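Local coordinates for nitrogenase iron-molybdenum cofactor biosynthesis protein NifB (Methanothermobacter thermautotrophicus, PDB 7JMA) that probably inserts a carbide by radical SAM chemistry while two [4Fe-4S] clusters are coupled into the [8Fe-9S-C] precursor of the nitrogenase cofactor, at residues V30-A35 and F99-K104. Numbering follows the deposited sequence.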
ATOM      1  N   VAL A  30       8.030  14.255   1.032  1.00 42.33           N
ATOM      2  CA  VAL A  30       7.291  14.802  -0.102  1.00 42.27           C
ATOM      3  C   VAL A  30       6.641  13.659  -0.867  1.00 39.23           C
ATOM      4  O   VAL A  30       7.332  12.736  -1.315  1.00 38.19           O
ATOM      5  CB  VAL A  30       8.203  15.604  -1.043  1.00 48.18           C
ATOM      6  CG1 VAL A  30       7.364  16.402  -2.028  1.00 48.39           C
ATOM      7  CG2 VAL A  30       9.094  16.518  -0.243  1.00 54.23           C
ATOM      8  N   HIS A  31       5.328  13.736  -1.053  1.00 54.46           N
ATOM      9  CA  HIS A  31       4.611  12.818  -1.926  1.00 51.56           C
ATOM     10  C   HIS A  31       4.143  13.581  -3.155  1.00 54.47           C
ATOM     11  O   HIS A  31       3.591  14.676  -3.031  1.00 55.31           O
ATOM     12  CB  HIS A  31       3.424  12.176  -1.203  1.00 63.37           C
ATOM     13  CG  HIS A  31       3.825  11.129  -0.210  1.00 70.71           C
ATOM     14  ND1 HIS A  31       4.238  11.436   1.070  1.00 75.33           N
ATOM     15  CD2 HIS A  31       3.886   9.781  -0.312  1.00 69.39           C
ATOM     16  CE1 HIS A  31       4.532  10.321   1.713  1.00 75.50           C
ATOM     17  NE2 HIS A  31       4.325   9.303   0.898  1.00 72.53           N
ATOM     18  N   VAL A  32       4.384  13.024  -4.332  1.00 38.05           N
ATOM     19  CA  VAL A  32       4.022  13.667  -5.596  1.00 39.69           C
ATOM     20  C   VAL A  32       2.816  12.946  -6.185  1.00 41.11           C
ATOM     21  O   VAL A  32       2.813  11.711  -6.233  1.00 40.17           O
ATOM     22  CB  VAL A  32       5.193  13.676  -6.593  1.00 41.36           C
ATOM     23  CG1 VAL A  32       6.307  14.584  -6.062  1.00 42.39           C
ATOM     24  CG2 VAL A  32       5.715  12.277  -6.836  1.00 39.08           C
ATOM     25  N   PRO A  33       1.774  13.686  -6.661  1.00 39.56           N
ATOM     26  CA  PRO A  33       0.575  13.037  -7.220  1.00 40.78           C
ATOM     27  C   PRO A  33       0.698  12.761  -8.709  1.00 39.92           C
ATOM     28  O   PRO A  33       0.245  13.557  -9.538  1.00 43.16           O
ATOM     29  CB  PRO A  33      -0.531  14.063  -6.942  1.00 43.97           C
ATOM     30  CG  PRO A  33       0.173  15.392  -7.057  1.00 38.99           C
ATOM     31  CD  PRO A  33       1.625  15.150  -6.585  1.00 41.72           C
ATOM     32  N   ILE A  34       1.295  11.629  -9.067  1.00 34.40           N
ATOM     33  CA  ILE A  34       1.596  11.321 -10.457  1.00 35.88           C
ATOM     34  C   ILE A  34       0.964  10.013 -10.905  1.00 35.09           C
ATOM     35  O   ILE A  34       1.253   9.539 -12.007  1.00 34.81           O
ATOM     36  CB  ILE A  34       3.115  11.276 -10.694  1.00 36.82           C
ATOM     37  CG1 ILE A  34       3.709  10.179  -9.823  1.00 33.80           C
ATOM     38  CG2 ILE A  34       3.746  12.627 -10.389  1.00 44.17           C
ATOM     39  CD1 ILE A  34       5.167   9.953 -10.053  1.00 35.93           C
ATOM     40  N   ALA A  35       0.125   9.396 -10.068  1.00 27.51           N
ATOM     41  CA  ALA A  35      -0.357   8.035 -10.327  1.00 27.57           C
ATOM     42  C   ALA A  35      -1.881   8.030 -10.284  1.00 26.39           C
ATOM     43  O   ALA A  35      -2.489   7.567  -9.315  1.00 30.17           O
ATOM     44  CB  ALA A  35       0.250   7.043  -9.324  1.00 26.98           C
ATOM     45  N   PHE A  99       7.211   5.053 -12.560  1.00 32.36           N
ATOM     46  CA  PHE A  99       8.531   4.511 -12.836  1.00 30.07           C
ATOM     47  C   PHE A  99       9.408   5.526 -13.559  1.00 36.30           C
ATOM     48  O   PHE A  99      10.622   5.555 -13.335  1.00 44.96           O
ATOM     49  CB  PHE A  99       8.396   3.215 -13.638  1.00 34.53           C
ATOM     50  CG  PHE A  99       7.525   2.185 -12.964  1.00 35.54           C
ATOM     51  CD1 PHE A  99       8.072   1.270 -12.078  1.00 41.07           C
ATOM     52  CD2 PHE A  99       6.159   2.163 -13.185  1.00 39.92           C
ATOM     53  CE1 PHE A  99       7.270   0.334 -11.447  1.00 42.47           C
ATOM     54  CE2 PHE A  99       5.356   1.236 -12.561  1.00 40.69           C
ATOM     55  CZ  PHE A  99       5.906   0.328 -11.687  1.00 40.33           C
ATOM     56  N   GLU A 100       8.818   6.377 -14.410  1.00 37.22           N
ATOM     57  CA  GLU A 100       9.605   7.448 -15.020  1.00 38.22           C
ATOM     58  C   GLU A 100      10.133   8.400 -13.956  1.00 47.42           C
ATOM     59  O   GLU A 100      11.292   8.835 -14.013  1.00 50.24           O
ATOM     60  CB  GLU A 100       8.768   8.210 -16.051  1.00 43.30           C
ATOM     61  N   PHE A 101       9.299   8.714 -12.961  1.00 39.80           N
ATOM     62  CA  PHE A 101       9.709   9.615 -11.889  1.00 42.13           C
ATOM     63  C   PHE A 101      10.834   9.013 -11.058  1.00 38.68           C
ATOM     64  O   PHE A 101      11.828   9.684 -10.764  1.00 37.71           O
ATOM     65  CB  PHE A 101       8.506   9.949 -10.999  1.00 40.11           C
ATOM     66  CG  PHE A 101       8.869  10.699  -9.746  1.00 37.70           C
ATOM     67  CD1 PHE A 101       9.141  12.065  -9.789  1.00 36.27           C
ATOM     68  CD2 PHE A 101       8.954  10.039  -8.526  1.00 37.08           C
ATOM     69  CE1 PHE A 101       9.487  12.758  -8.639  1.00 43.47           C
ATOM     70  CE2 PHE A 101       9.297  10.721  -7.370  1.00 41.11           C
ATOM     71  CZ  PHE A 101       9.566  12.087  -7.426  1.00 41.59           C
ATOM     72  N   PHE A 102      10.690   7.750 -10.637  1.00 34.11           N
ATOM     73  CA  PHE A 102      11.760   7.184  -9.818  1.00 34.30           C
ATOM     74  C   PHE A 102      13.040   6.973 -10.619  1.00 42.67           C
ATOM     75  O   PHE A 102      14.134   7.008 -10.046  1.00 45.46           O
ATOM     76  CB  PHE A 102      11.296   5.887  -9.153  1.00 37.25           C
ATOM     77  CG  PHE A 102      10.428   6.121  -7.951  1.00 36.16           C
ATOM     78  CD1 PHE A 102      10.896   6.864  -6.877  1.00 40.78           C
ATOM     79  CD2 PHE A 102       9.132   5.639  -7.913  1.00 39.38           C
ATOM     80  CE1 PHE A 102      10.095   7.106  -5.776  1.00 42.19           C
ATOM     81  CE2 PHE A 102       8.323   5.870  -6.810  1.00 44.98           C
ATOM     82  CZ  PHE A 102       8.796   6.609  -5.746  1.00 38.19           C
ATOM     83  N   LYS A 103      12.935   6.772 -11.935  1.00 44.33           N
ATOM     84  CA  LYS A 103      14.141   6.717 -12.759  1.00 50.42           C
ATOM     85  C   LYS A 103      14.909   8.029 -12.669  1.00 49.66           C
ATOM     86  O   LYS A 103      16.124   8.040 -12.443  1.00 50.42           O
ATOM     87  CB  LYS A 103      13.780   6.405 -14.214  1.00 63.48           C
ATOM     88  CG  LYS A 103      13.522   4.939 -14.512  1.00 72.11           C
ATOM     89  CD  LYS A 103      13.061   4.725 -15.948  1.00 79.67           C
ATOM     90  CE  LYS A 103      13.066   3.250 -16.323  1.00 82.27           C
ATOM     91  NZ  LYS A 103      11.742   2.817 -16.850  1.00 79.25           N
ATOM     92  N   LYS A 104      14.204   9.154 -12.817  1.00 44.75           N
ATOM     93  CA  LYS A 104      14.856  10.459 -12.770  1.00 52.49           C
ATOM     94  C   LYS A 104      15.330  10.795 -11.360  1.00 53.17           C
ATOM     95  O   LYS A 104      16.394  11.403 -11.184  1.00 54.85           O
ATOM     96  CB  LYS A 104      13.894  11.537 -13.273  1.00 52.66           C
ATOM     97  CG  LYS A 104      13.336  11.279 -14.660  1.00 55.29           C
ATOM     98  CD  LYS A 104      12.227  12.269 -14.989  1.00 67.11           C
ATOM     99  CE  LYS A 104      11.441  11.838 -16.218  1.00 73.07           C
ATOM    100  NZ  LYS A 104      12.300  11.837 -17.439  1.00 79.30           N
TER
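Phe101 swings its ring away from helix 96-108 with CG anti to the backbone N (chi1 171°), and Ile34 sets CG1 between its own backbone N and carbonyl carbon (chi1 61°) and runs on extended to CD1, which reaches the base of the phenylalanine. The contact belongs to the partial TIM barrel of the radical SAM enzymes: segment 30-35, which lies on strand 29-31, outermost in the parallel six-stranded sheet, is packed against helix 96-108 on the outside of that sheet. Ile34 CD1 lies 3.5 Å from Phe101 CB and 3.8 Å from Phe101 CG; the two side chains cross at about a right angle, and the methyl approaches the ring obliquely, near its attachment to CB. Farther out, Val32 CG2 sits over one ring face in a CH-pi contact, 4.0 Å from the centroid of the Phe101 ring and 16° off its normal, shifted toward the rim carrying CE2 and CZ. No hydrogen bond crosses the interface, and all three touching residues are buried. Ala68 of helix 65-76 touches all three side chains, while Val86 of the neighbouring strand 83-86 meets Val32 and Ile34, which joins the edge strand, its neighbour and two helices in one apolar layer. An alanine in place of Phe101 would remove the ring and is likely to leave the Val32 methyl without its aromatic partner, opening a gap between segment 30-35 and the helix. Within the helix, Phe101 also lies against Phe102: its CD2 stands 4.0 Å above the plane of the Phe102 ring, over the centre of that ring.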